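Local atomic coordinates of lipase aflb (Neosartorya fumigata, PDB entry 6IDY), a protein that probably hydrolyses ester bonds of lipids, using an alpha/beta-hydrolase type of fold that also holds a calcium ion. Residues Ala188-Val193 with Asp376-Asp381; Lys160-Leu165 with Asn217-Ile222; Val17-Ser22 with Val422-Pro427; Ala37-Ser42 with Met84-Leu89; Thr312-Phe317 with Ser330-Asp335. All blocks are in the same frame, centred on the assembly; numbering follows the deposited sequence.

Contact 1: Ala188-Val193 with Asp376-Asp381; sequences ADADVV and DALSHD. With CA (calcium ion), chain D.
Leu378 reaches from the last turn of helix 368-379 toward the start of strand 190-195 and meets two alanine methyl groups there. Only one of its branches does the touching. Leu378 CD1 lies 3.8 Å from Ala188 CB and, more loosely, 4.4 Å from Ala190 CB. Both alanine CB atoms point toward the helix, so the branch end faces two small methyls. The leucine has CG on the side away from its own carbonyl carbon (chi1 -66°), which carries the branch out from the helix. The contact is small and wholly apolar. Ala190 also packs on Val163 of the neighbouring strand.

The end of the helix also carries polar contacts. The ring of His380 turns back and donates through ND1 to Asp376 O at 2.8 Å. The bond is fairly straight (161°), lies on a carbonyl lone pair and is almost in the ring plane. This should fix the rotation of the ring. The backbone of the same segment binds calcium: Ala377 O is 2.2 Å and His380 O 2.3 Å from the ion. Asp255, Gly382 and two waters also bind the ion. This is a calcium site at the C-terminal end of a helix, beside the central sheet of an alpha/beta fold.

Contact 2: Lys160-Leu165 with Asn217-Ile222; sequences KKPVIL and NYISAI
Ile219, which meets both Pro162 and Ile164, has its backbone O bonded by Ser223 OG one turn further along the helix. The turn around it is regular. Ala221 N reaches Asn217 O at 3.1 Å, and Ile222 N reaches Tyr218 O at 3.1 Å. Asn217 is gripped at both ends of its amide, OD1 by Lys129 NZ and ND2 by Ser248 OG. Its side chain points away from the strand, and the bonds join the helix to Lys129 and Ser248.

The contact itself is apolar and buried. Ile219 points toward strand 161-166 and uses two parts of its side chain. Ile219 CG2 presses on the proline ring, 3.7 Å from Pro162 CB. The branch carbon, Ile219 CB, meets the end of the other isoleucine, 4.1 Å from Ile164 CD1. Ile164 is extended at chi2 (158°), which carries CD1 out to the helix. The two isoleucines run past each other in opposite directions, so they lie alongside and do not meet end to end. Val163, between the two strand residues, points away from the helix.

Val227 and Ile147 also touch Ile219. Helix 205-223 joins strand 190-195 to strand 227-232, and strand 161-166 lies between them in the sheet. The contact is therefore the packing of the helix of a beta-alpha-beta crossover on the strand that it spans.

Contact 3: Val17-Ser22 with Val422-Pro427; sequences VSILSS and VLAYKP
Chi1 of Ile19 (-66°) puts CG1 beside the backbone N and CG2 opposite it, and CG2 is the methyl that meets Ala424. Leu20 has nearly the same first torsion (-67°) but is extended at chi2. Its CB leaves the helix obliquely, yet the end of the chain swings closer to Leu423.

Two pairs of consecutive residues make the contact. Ile19 CG2 lies 3.6 Å from Ala424 CB. The small alanine lets the helices approach closely here: Ile19 CA and Ala424 CA are 6.6 Å apart. The second pair is looser and joins branch ends: Leu20 CD2 is 4.3 Å from Leu423 CD1. The leucines are buried, while Ala424 lies at the exposed margin. Ile19 and Leu20 both continue onto Ala420, one turn earlier in the same helix as Ala424.

Both pairs are apolar. Within helix 16-24, Ser21 OG folds back onto Val17 O at 2.7 Å, from above the carbonyl plane. The same oxygen, Val17 O, accepts Ser21 N at 2.9 Å, so two donors grip it. Beyond Ala424 the chain leaves helical geometry at Tyr425. Lys428 NZ takes up both Leu423 O and Tyr425 O, and Lys426 forms a salt bridge with Asp26. The contact joins the N-terminal helix 16-24 to the last turn of helix 414-424, near the other end of the chain. It is a packing of helix on helix in the helical region outside the central sheet, with alanine at the close approach.

Contact 4: Ala37-Ser42 with Met84-Leu89; sequences ASLIAS and MTREIL
Ile40 and Leu89 form the tight, buried part of this contact, and Leu39 with Arg86 form its open margin. Leu89 points toward helix 31-47 and lays one methyl against the isoleucine. Leu89 CD1 is 3.7 Å from Ile40 CG2 and 4.0 Å from Ile40 CB, so it sits over the branch point. The other arm of Ile40 is extended (chi2 171°) and carries Ile40 CD1 across to Thr85, 3.7 Å from Thr85 CG2. One isoleucine thus touches two residues a turn apart on helix 81-90. Thr85 offers its methyl here, while its hydroxyl is bonded to Phe81 O. Leu20 and Leu416 also pack against Ile40.

The solvent side is thinner. Leu39 CD2 touches only the aliphatic start of the arginine, 4.0 Å from Arg86 CG. The two side chains cross at about a right angle, and the arginine chain then bends at chi2 and chi3. Leu39 is exposed.

The axes of segments 37-42 and 84-89 run in roughly the same direction, 28° apart, with a closest approach of 10.0 Å. This is near-parallel packing of two helices in the N-terminal helical region, with branched aliphatic side chains in the buried part and the aliphatic start of an arginine at the margin.

Contact 5: Thr312-Phe317 with Ser330-Asp335; sequences TIYSTF and SAILSD
The ring of Tyr314 has the methyl group of Ala331 over one face. Ala331 CB stands 3.7 Å from the ring centroid, 28° off the normal, in a CH-pi contact. Ala331 CB is displaced toward the rim, and its nearest ring atom is Tyr314 CD1 at 3.3 Å, which is tight. Ile332 comes obliquely to the far end of the ring, with CG1 3.4 Å from Tyr314 OH. The tyrosine has chi1 56°, so CG lies between its backbone N and carbonyl carbon. This folds the ring over toward the loop.

Two residues back, on the same side of the strand, Thr312 also points at the loop. Thr312 CG2 lies 3.3 Å from Ala331 O. Its hydroxyl is bonded to Asn343 of the next strand, 341-345. That strand also supplies backbone bonds to Thr312 and Tyr314.

Past the strand, Phe317 N donates to Ser315 OG at 3.2 Å and forms an ST turn. In alpha/beta hydrolases the loop after this strand commonly carries the catalytic acid. The contact joins strand 310-314 to the loop by shape and dispersion rather than charge. The methyl over the ring face probably limits how the buried tyrosine can turn.

Contact 3 opens first, near the N terminus, and closes last, so its loop encloses all the others. Contact 4 opens and closes next, within the N-terminal helices. It touches contact 3, where Leu20 packs on Ile40 and Leu423 on Ala37. Contact 2 then opens at strand 161-166. Contact 1 opens at strand 190-195 before contact 2 closes on helix 205-223, so these two cross. Their strands are neighbours in the sheet. Contact 5 closes a short loop within the span of contact 1, further across the same sheet. Contacts 1, 2 and 5 therefore tie helices and loops to the sheet, while contacts 3 and 4 hold a separate helical region together.

Contact 1: Ala188-Val193 with Asp376-Asp381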
# COMPACT_ATOMS: atom_id res chain seq x y z
N ALA A 188 0.18 -5.95 18.26
CA ALA A 188 0.30 -4.67 18.95
C ALA A 188 -1.05 -4.27 19.55
O ALA A 188 -2.07 -4.88 19.21
CB ALA A 188 0.76 -3.61 17.97
N ASP A 189 -1.05 -3.24 20.43
CA ASP A 189 -2.28 -2.70 21.03
C ASP A 189 -2.80 -1.68 20.00
O ASP A 189 -2.76 -0.46 20.20
CB ASP A 189 -1.99 -2.08 22.41
CG ASP A 189 -1.53 -3.09 23.46
OD1 ASP A 189 -2.09 -4.21 23.50
OD2 ASP A 189 -0.60 -2.76 24.23
N ALA A 190 -3.24 -2.22 18.86
CA ALA A 190 -3.69 -1.52 17.67
C ALA A 190 -5.12 -1.92 17.30
O ALA A 190 -5.48 -3.09 17.33
CB ALA A 190 -2.75 -1.84 16.52
N ASP A 191 -5.93 -0.92 16.93
CA ASP A 191 -7.32 -1.08 16.54
C ASP A 191 -7.44 -0.60 15.10
O ASP A 191 -7.54 0.60 14.84
CB ASP A 191 -8.22 -0.26 17.47
CG ASP A 191 -9.55 -0.91 17.80
OD1 ASP A 191 -9.98 -1.80 17.03
OD2 ASP A 191 -10.15 -0.53 18.81
N VAL A 192 -7.37 -1.54 14.16
CA VAL A 192 -7.32 -1.24 12.73
C VAL A 192 -8.65 -0.76 12.14
O VAL A 192 -9.74 -1.21 12.51
CB VAL A 192 -6.73 -2.40 11.88
CG1 VAL A 192 -5.28 -2.70 12.28
CG2 VAL A 192 -7.60 -3.66 11.92
N VAL A 193 -8.53 0.17 11.20
CA VAL A 193 -9.57 0.68 10.31
C VAL A 193 -8.89 0.73 8.95
O VAL A 193 -7.66 0.87 8.90
CB VAL A 193 -10.22 2.04 10.71
CG1 VAL A 193 -11.01 1.93 12.01
CG2 VAL A 193 -9.20 3.17 10.78
N ASP A 376 7.40 -2.39 17.42
CA ASP A 376 8.34 -1.56 18.16
C ASP A 376 7.99 -0.06 18.04
O ASP A 376 8.08 0.66 19.04
CB ASP A 376 9.78 -1.85 17.73
CG ASP A 376 10.80 -0.99 18.44
OD1 ASP A 376 11.19 -1.35 19.57
OD2 ASP A 376 11.17 0.06 17.88
N ALA A 377 7.59 0.41 16.83
CA ALA A 377 7.19 1.80 16.58
C ALA A 377 5.98 2.20 17.42
O ALA A 377 5.96 3.28 17.99
CB ALA A 377 6.88 2.00 15.11
N LEU A 378 4.97 1.31 17.48
CA LEU A 378 3.73 1.54 18.21
C LEU A 378 3.89 1.49 19.73
O LEU A 378 3.07 2.09 20.44
CB LEU A 378 2.65 0.55 17.75
CG LEU A 378 2.18 0.72 16.30
CD1 LEU A 378 1.40 -0.48 15.85
CD2 LEU A 378 1.37 1.99 16.13
N SER A 379 4.93 0.81 20.24
CA SER A 379 5.16 0.66 21.68
C SER A 379 6.16 1.67 22.27
O SER A 379 6.32 1.72 23.49
CB SER A 379 5.57 -0.77 22.01
OG SER A 379 6.75 -1.15 21.32
N HIS A 380 6.82 2.48 21.42
CA HIS A 380 7.80 3.46 21.88
C HIS A 380 7.56 4.83 21.28
O HIS A 380 7.08 4.92 20.15
CB HIS A 380 9.22 3.00 21.50
CG HIS A 380 9.65 1.71 22.12
ND1 HIS A 380 9.35 0.50 21.53
CD2 HIS A 380 10.34 1.49 23.26
CE1 HIS A 380 9.86 -0.42 22.34
NE2 HIS A 380 10.46 0.13 23.39
N ASP A 381 7.97 5.90 22.00
CA ASP A 381 7.93 7.27 21.47
C ASP A 381 8.92 7.27 20.31
O ASP A 381 9.95 6.59 20.37
CB ASP A 381 8.36 8.30 22.53
CG ASP A 381 7.42 8.47 23.73
OD1 ASP A 381 6.20 8.22 23.57
OD2 ASP A 381 7.91 8.87 24.81
CA CA D . 6.07 5.49 18.18
O HOH W 1 4.43 5.47 19.86
O HOH W 2 5.64 7.86 18.25

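Contact 2: Lys160-Leu165 with Asn217-Ile222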
# COMPACT_ATOMS: atom_id res chain seq x y z
N LYS A 160 -6.37 0.51 23.11
CA LYS A 160 -5.89 0.12 21.78
C LYS A 160 -5.81 1.36 20.91
O LYS A 160 -6.80 2.08 20.77
CB LYS A 160 -6.79 -0.95 21.14
CG LYS A 160 -6.99 -2.19 22.02
CD LYS A 160 -7.23 -3.45 21.20
CE LYS A 160 -8.67 -3.69 20.81
NZ LYS A 160 -8.83 -4.99 20.09
N LYS A 161 -4.63 1.63 20.37
CA LYS A 161 -4.38 2.78 19.52
C LYS A 161 -5.05 2.57 18.15
O LYS A 161 -4.78 1.56 17.50
CB LYS A 161 -2.86 3.00 19.36
CG LYS A 161 -2.45 4.26 18.60
CD LYS A 161 -2.63 5.51 19.44
CE LYS A 161 -1.55 6.52 19.18
NZ LYS A 161 -0.39 6.33 20.09
N PRO A 162 -5.91 3.50 17.68
CA PRO A 162 -6.50 3.34 16.34
C PRO A 162 -5.42 3.43 15.27
O PRO A 162 -4.55 4.30 15.33
CB PRO A 162 -7.50 4.50 16.25
CG PRO A 162 -7.73 4.94 17.68
CD PRO A 162 -6.39 4.74 18.32
N VAL A 163 -5.41 2.48 14.32
CA VAL A 163 -4.43 2.42 13.24
C VAL A 163 -5.16 2.45 11.90
O VAL A 163 -5.97 1.57 11.60
CB VAL A 163 -3.44 1.22 13.36
CG1 VAL A 163 -2.46 1.18 12.19
CG2 VAL A 163 -2.68 1.26 14.69
N ILE A 164 -4.87 3.49 11.09
CA ILE A 164 -5.47 3.65 9.78
C ILE A 164 -4.60 2.94 8.76
O ILE A 164 -3.44 3.31 8.58
CB ILE A 164 -5.70 5.15 9.41
CG1 ILE A 164 -6.56 5.85 10.50
CG2 ILE A 164 -6.35 5.27 8.02
CD1 ILE A 164 -6.42 7.33 10.53
N LEU A 165 -5.18 1.94 8.08
CA LEU A 165 -4.50 1.18 7.05
C LEU A 165 -4.78 1.82 5.70
O LEU A 165 -5.92 1.84 5.25
CB LEU A 165 -4.91 -0.30 7.08
CG LEU A 165 -4.78 -1.04 8.41
CD1 LEU A 165 -5.33 -2.45 8.29
CD2 LEU A 165 -3.33 -1.06 8.91
N ASN A 217 -8.23 12.91 10.75
CA ASN A 217 -9.01 13.81 11.59
C ASN A 217 -10.33 13.21 12.07
O ASN A 217 -10.73 13.46 13.20
CB ASN A 217 -9.21 15.16 10.91
CG ASN A 217 -7.95 15.99 10.89
OD1 ASN A 217 -7.03 15.81 11.70
ND2 ASN A 217 -7.89 16.94 9.97
N TYR A 218 -10.95 12.35 11.24
CA TYR A 218 -12.20 11.69 11.61
C TYR A 218 -11.98 10.60 12.66
O TYR A 218 -12.73 10.54 13.64
CB TYR A 218 -12.95 11.15 10.37
CG TYR A 218 -14.19 10.36 10.72
CD1 TYR A 218 -15.41 11.00 10.93
CD2 TYR A 218 -14.14 8.98 10.87
CE1 TYR A 218 -16.55 10.28 11.29
CE2 TYR A 218 -15.27 8.25 11.23
CZ TYR A 218 -16.47 8.90 11.44
OH TYR A 218 -17.57 8.16 11.78
N ILE A 219 -11.00 9.72 12.44
CA ILE A 219 -10.72 8.62 13.37
C ILE A 219 -10.22 9.19 14.70
O ILE A 219 -10.64 8.71 15.75
CB ILE A 219 -9.83 7.52 12.74
CG1 ILE A 219 -10.54 6.82 11.55
CG2 ILE A 219 -9.32 6.50 13.78
CD1 ILE A 219 -11.82 5.95 11.86
N SER A 220 -9.40 10.25 14.65
CA SER A 220 -8.93 10.90 15.88
C SER A 220 -10.09 11.50 16.68
O SER A 220 -10.12 11.36 17.90
CB SER A 220 -7.89 11.97 15.56
OG SER A 220 -7.38 12.56 16.75
N ALA A 221 -11.06 12.14 15.98
CA ALA A 221 -12.24 12.77 16.61
C ALA A 221 -13.16 11.78 17.31
O ALA A 221 -13.47 12.00 18.49
CB ALA A 221 -13.02 13.58 15.58
N ILE A 222 -13.59 10.70 16.61
CA ILE A 222 -14.50 9.67 17.15
C ILE A 222 -13.88 8.85 18.29
O ILE A 222 -14.60 8.30 19.11
CB ILE A 222 -15.09 8.74 16.05
CG1 ILE A 222 -13.97 7.95 15.30
CG2 ILE A 222 -16.01 9.51 15.09
CD1 ILE A 222 -14.44 6.75 14.49

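Contact 3: Val17-Ser22 with Val422-Pro427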
# COMPACT_ATOMS: atom_id res chain seq x y z
N VAL A 17 -12.22 -12.20 -13.21
CA VAL A 17 -12.30 -12.94 -14.47
C VAL A 17 -12.93 -12.09 -15.58
O VAL A 17 -12.33 -11.96 -16.64
CB VAL A 17 -13.00 -14.33 -14.30
CG1 VAL A 17 -13.47 -14.90 -15.63
CG2 VAL A 17 -12.08 -15.31 -13.58
N SER A 18 -14.12 -11.49 -15.32
CA SER A 18 -14.84 -10.65 -16.29
C SER A 18 -14.05 -9.40 -16.69
O SER A 18 -13.97 -9.09 -17.88
CB SER A 18 -16.23 -10.29 -15.78
OG SER A 18 -16.20 -9.26 -14.81
N ILE A 19 -13.43 -8.71 -15.71
CA ILE A 19 -12.61 -7.52 -15.97
C ILE A 19 -11.43 -7.87 -16.88
O ILE A 19 -11.22 -7.21 -17.90
CB ILE A 19 -12.16 -6.81 -14.66
CG1 ILE A 19 -13.36 -6.22 -13.90
CG2 ILE A 19 -11.12 -5.72 -14.96
CD1 ILE A 19 -13.11 -6.01 -12.43
N LEU A 20 -10.70 -8.94 -16.53
CA LEU A 20 -9.54 -9.37 -17.31
C LEU A 20 -9.91 -9.93 -18.70
O LEU A 20 -9.14 -9.71 -19.64
CB LEU A 20 -8.65 -10.34 -16.51
CG LEU A 20 -7.95 -9.72 -15.30
CD1 LEU A 20 -7.59 -10.76 -14.27
CD2 LEU A 20 -6.73 -8.90 -15.70
N SER A 21 -11.07 -10.59 -18.83
CA SER A 21 -11.54 -11.12 -20.13
C SER A 21 -11.93 -9.96 -21.05
O SER A 21 -11.62 -10.01 -22.24
CB SER A 21 -12.73 -12.06 -19.94
OG SER A 21 -12.37 -13.15 -19.11
N SER A 22 -12.57 -8.92 -20.49
CA SER A 22 -12.96 -7.71 -21.21
C SER A 22 -11.71 -6.96 -21.67
O SER A 22 -11.66 -6.52 -22.82
CB SER A 22 -13.80 -6.80 -20.32
OG SER A 22 -14.99 -7.45 -19.91
N VAL A 422 -6.02 -1.56 -13.11
CA VAL A 422 -5.26 -0.72 -14.05
C VAL A 422 -5.87 -0.82 -15.46
O VAL A 422 -6.15 0.22 -16.08
CB VAL A 422 -3.73 -1.03 -14.04
CG1 VAL A 422 -3.02 -0.37 -15.21
CG2 VAL A 422 -3.09 -0.58 -12.74
N LEU A 423 -6.13 -2.05 -15.93
CA LEU A 423 -6.67 -2.30 -17.26
C LEU A 423 -8.09 -1.78 -17.44
O LEU A 423 -8.40 -1.23 -18.49
CB LEU A 423 -6.54 -3.78 -17.66
CG LEU A 423 -5.11 -4.37 -17.69
CD1 LEU A 423 -5.11 -5.78 -18.26
CD2 LEU A 423 -4.14 -3.50 -18.48
N ALA A 424 -8.94 -1.88 -16.40
CA ALA A 424 -10.32 -1.39 -16.46
C ALA A 424 -10.44 0.12 -16.28
O ALA A 424 -11.50 0.68 -16.56
CB ALA A 424 -11.17 -2.11 -15.41
N TYR A 425 -9.38 0.80 -15.78
CA TYR A 425 -9.43 2.24 -15.55
C TYR A 425 -9.62 3.00 -16.85
O TYR A 425 -8.84 2.85 -17.79
CB TYR A 425 -8.18 2.74 -14.81
CG TYR A 425 -8.29 4.19 -14.37
CD1 TYR A 425 -7.96 5.23 -15.24
CD2 TYR A 425 -8.72 4.53 -13.09
CE1 TYR A 425 -8.06 6.56 -14.85
CE2 TYR A 425 -8.80 5.85 -12.68
CZ TYR A 425 -8.47 6.87 -13.56
OH TYR A 425 -8.56 8.18 -13.17
N LYS A 426 -10.69 3.81 -16.89
CA LYS A 426 -11.06 4.63 -18.04
C LYS A 426 -11.62 5.97 -17.55
O LYS A 426 -12.34 5.99 -16.56
CB LYS A 426 -12.10 3.90 -18.92
CG LYS A 426 -11.54 2.68 -19.64
CD LYS A 426 -12.60 1.84 -20.35
CE LYS A 426 -11.99 0.55 -20.84
NZ LYS A 426 -12.82 -0.09 -21.90
N PRO A 427 -11.30 7.11 -18.21
CA PRO A 427 -10.43 7.25 -19.38
C PRO A 427 -8.95 7.22 -19.01
O PRO A 427 -8.57 7.70 -17.95
CB PRO A 427 -10.88 8.58 -20.00
CG PRO A 427 -11.37 9.40 -18.83
CD PRO A 427 -11.83 8.42 -17.76

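Contact 4: Ala37-Ser42 with Met84-Leu89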
# COMPACT_ATOMS: atom_id res chain seq x y z
N ALA A 37 -3.65 -10.48 -19.55
CA ALA A 37 -5.03 -10.48 -19.05
C ALA A 37 -5.75 -11.76 -19.47
O ALA A 37 -6.40 -12.38 -18.64
CB ALA A 37 -5.77 -9.26 -19.57
N SER A 38 -5.61 -12.17 -20.76
CA SER A 38 -6.21 -13.39 -21.31
C SER A 38 -5.67 -14.62 -20.58
O SER A 38 -6.47 -15.43 -20.10
CB SER A 38 -5.94 -13.49 -22.81
OG SER A 38 -6.60 -14.62 -23.37
N LEU A 39 -4.32 -14.73 -20.45
CA LEU A 39 -3.62 -15.82 -19.77
C LEU A 39 -4.09 -15.96 -18.33
O LEU A 39 -4.37 -17.07 -17.89
CB LEU A 39 -2.10 -15.61 -19.83
CG LEU A 39 -1.23 -16.75 -19.27
CD1 LEU A 39 -0.21 -17.20 -20.30
CD2 LEU A 39 -0.54 -16.34 -17.97
N ILE A 40 -4.22 -14.83 -17.61
CA ILE A 40 -4.65 -14.80 -16.21
C ILE A 40 -6.12 -15.20 -16.09
O ILE A 40 -6.42 -16.06 -15.26
CB ILE A 40 -4.31 -13.44 -15.52
CG1 ILE A 40 -2.78 -13.31 -15.34
CG2 ILE A 40 -5.02 -13.28 -14.17
CD1 ILE A 40 -2.30 -11.97 -14.89
N ALA A 41 -7.01 -14.63 -16.92
CA ALA A 41 -8.45 -14.95 -16.92
C ALA A 41 -8.68 -16.45 -17.19
O ALA A 41 -9.50 -17.06 -16.50
CB ALA A 41 -9.20 -14.11 -17.94
N SER A 42 -7.93 -17.04 -18.14
CA SER A 42 -8.04 -18.46 -18.47
C SER A 42 -7.43 -19.35 -17.38
O SER A 42 -7.98 -20.40 -17.08
CB SER A 42 -7.45 -18.77 -19.84
OG SER A 42 -6.05 -18.57 -19.88
N MET A 84 6.05 -10.07 -13.14
CA MET A 84 5.72 -10.61 -11.82
C MET A 84 4.28 -11.16 -11.81
O MET A 84 4.08 -12.31 -11.44
CB MET A 84 5.91 -9.54 -10.72
CG MET A 84 5.80 -10.08 -9.31
SD MET A 84 7.17 -11.15 -8.84
CE MET A 84 6.44 -12.08 -7.54
N THR A 85 3.30 -10.36 -12.27
CA THR A 85 1.87 -10.72 -12.31
C THR A 85 1.61 -11.96 -13.17
O THR A 85 0.85 -12.84 -12.75
CB THR A 85 1.00 -9.52 -12.72
OG1 THR A 85 1.39 -8.39 -11.94
CG2 THR A 85 -0.49 -9.77 -12.51
N ARG A 86 2.25 -12.05 -14.35
CA ARG A 86 2.12 -13.19 -15.26
C ARG A 86 2.72 -14.47 -14.64
O ARG A 86 2.08 -15.51 -14.68
CB ARG A 86 2.80 -12.87 -16.61
CG ARG A 86 2.63 -13.97 -17.66
CD ARG A 86 3.85 -14.10 -18.55
NE ARG A 86 3.70 -13.37 -19.82
CZ ARG A 86 4.19 -12.16 -20.06
NH1 ARG A 86 4.88 -11.51 -19.12
NH2 ARG A 86 4.00 -11.58 -21.23
N GLU A 87 3.93 -14.38 -14.08
CA GLU A 87 4.66 -15.52 -13.51
C GLU A 87 4.06 -16.08 -12.22
O GLU A 87 4.23 -17.26 -11.96
CB GLU A 87 6.15 -15.19 -13.33
CG GLU A 87 6.92 -15.02 -14.63
CD GLU A 87 6.82 -16.16 -15.62
OE1 GLU A 87 7.03 -17.33 -15.21
OE2 GLU A 87 6.54 -15.89 -16.81
N ILE A 88 3.34 -15.23 -11.45
CA ILE A 88 2.62 -15.57 -10.21
C ILE A 88 1.69 -16.77 -10.48
O ILE A 88 1.65 -17.72 -9.69
CB ILE A 88 1.89 -14.29 -9.69
CG1 ILE A 88 2.83 -13.38 -8.85
CG2 ILE A 88 0.57 -14.56 -8.97
CD1 ILE A 88 3.28 -13.88 -7.50
N LEU A 89 0.98 -16.75 -11.62
CA LEU A 89 0.11 -17.86 -12.00
C LEU A 89 0.84 -18.99 -12.70
O LEU A 89 0.50 -20.15 -12.48
CB LEU A 89 -1.11 -17.39 -12.81
CG LEU A 89 -2.23 -16.68 -12.03
CD1 LEU A 89 -3.39 -16.39 -12.93
CD2 LEU A 89 -2.73 -17.53 -10.85

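Contact 5: Thr312-Phe317 with Ser330-Asp335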
# COMPACT_ATOMS: atom_id res chain seq x y z
N THR A 312 10.07 3.79 7.83
CA THR A 312 9.99 3.33 6.43
C THR A 312 10.61 1.94 6.36
O THR A 312 11.62 1.70 7.02
CB THR A 312 10.61 4.33 5.43
OG1 THR A 312 12.04 4.27 5.48
CG2 THR A 312 10.12 5.78 5.64
N ILE A 313 9.97 1.01 5.62
CA ILE A 313 10.44 -0.37 5.50
C ILE A 313 10.37 -0.76 4.04
O ILE A 313 9.31 -0.68 3.42
CB ILE A 313 9.69 -1.36 6.45
CG1 ILE A 313 9.51 -0.77 7.89
CG2 ILE A 313 10.43 -2.71 6.50
CD1 ILE A 313 8.37 -1.31 8.69
N TYR A 314 11.51 -1.16 3.47
CA TYR A 314 11.61 -1.43 2.04
C TYR A 314 12.64 -2.48 1.69
O TYR A 314 13.55 -2.74 2.48
CB TYR A 314 11.88 -0.11 1.28
CG TYR A 314 13.12 0.61 1.76
CD1 TYR A 314 13.11 1.37 2.94
CD2 TYR A 314 14.30 0.59 1.01
CE1 TYR A 314 14.24 2.06 3.37
CE2 TYR A 314 15.43 1.29 1.43
CZ TYR A 314 15.40 2.02 2.61
OH TYR A 314 16.53 2.67 3.03
N SER A 315 12.53 -3.02 0.46
CA SER A 315 13.37 -4.12 -0.02
C SER A 315 14.03 -3.86 -1.37
O SER A 315 13.41 -3.28 -2.26
CB SER A 315 12.51 -5.38 -0.11
OG SER A 315 13.19 -6.50 -0.66
N THR A 316 15.26 -4.38 -1.55
CA THR A 316 16.02 -4.34 -2.81
C THR A 316 15.22 -5.06 -3.92
O THR A 316 15.24 -4.63 -5.08
CB THR A 316 17.39 -5.03 -2.60
OG1 THR A 316 18.19 -4.20 -1.77
CG2 THR A 316 18.16 -5.30 -3.92
N PHE A 317 14.50 -6.13 -3.55
CA PHE A 317 13.76 -6.99 -4.48
C PHE A 317 12.38 -6.44 -4.84
O PHE A 317 11.55 -7.17 -5.39
CB PHE A 317 13.71 -8.43 -3.95
CG PHE A 317 15.10 -8.99 -3.79
CD1 PHE A 317 15.85 -9.36 -4.91
CD2 PHE A 317 15.70 -9.08 -2.54
CE1 PHE A 317 17.15 -9.83 -4.77
CE2 PHE A 317 17.00 -9.57 -2.40
CZ PHE A 317 17.72 -9.93 -3.51
N SER A 330 14.04 5.41 -2.87
CA SER A 330 12.79 6.18 -2.91
C SER A 330 12.08 6.24 -1.55
O SER A 330 11.37 7.21 -1.27
CB SER A 330 11.85 5.59 -3.95
OG SER A 330 10.76 6.47 -4.15
N ALA A 331 12.27 5.22 -0.73
CA ALA A 331 11.63 5.11 0.57
C ALA A 331 12.23 5.98 1.66
O ALA A 331 11.59 6.18 2.68
CB ALA A 331 11.65 3.66 1.01
N ILE A 332 13.44 6.50 1.45
CA ILE A 332 14.14 7.29 2.46
C ILE A 332 13.51 8.66 2.69
O ILE A 332 13.27 9.41 1.75
CB ILE A 332 15.67 7.39 2.15
CG1 ILE A 332 16.35 6.00 2.24
CG2 ILE A 332 16.38 8.44 3.05
CD1 ILE A 332 17.82 5.93 1.65
N LEU A 333 13.28 8.99 3.97
CA LEU A 333 12.86 10.31 4.39
C LEU A 333 13.97 10.88 5.26
O LEU A 333 14.59 10.15 6.04
CB LEU A 333 11.54 10.32 5.18
CG LEU A 333 10.24 10.11 4.37
CD1 LEU A 333 9.03 10.15 5.28
CD2 LEU A 333 10.09 11.14 3.24
N SER A 334 14.22 12.17 5.11
CA SER A 334 15.18 12.86 5.96
C SER A 334 14.42 13.25 7.22
O SER A 334 13.20 13.02 7.30
CB SER A 334 15.72 14.11 5.25
OG SER A 334 16.71 13.74 4.31
N ASP A 335 15.11 13.83 8.20
CA ASP A 335 14.46 14.24 9.44
C ASP A 335 14.84 15.66 9.87
O ASP A 335 15.19 15.87 11.03
CB ASP A 335 14.72 13.22 10.56
CG ASP A 335 13.82 13.42 11.77
OD1 ASP A 335 12.68 13.93 11.59
OD2 ASP A 335 14.24 13.08 12.88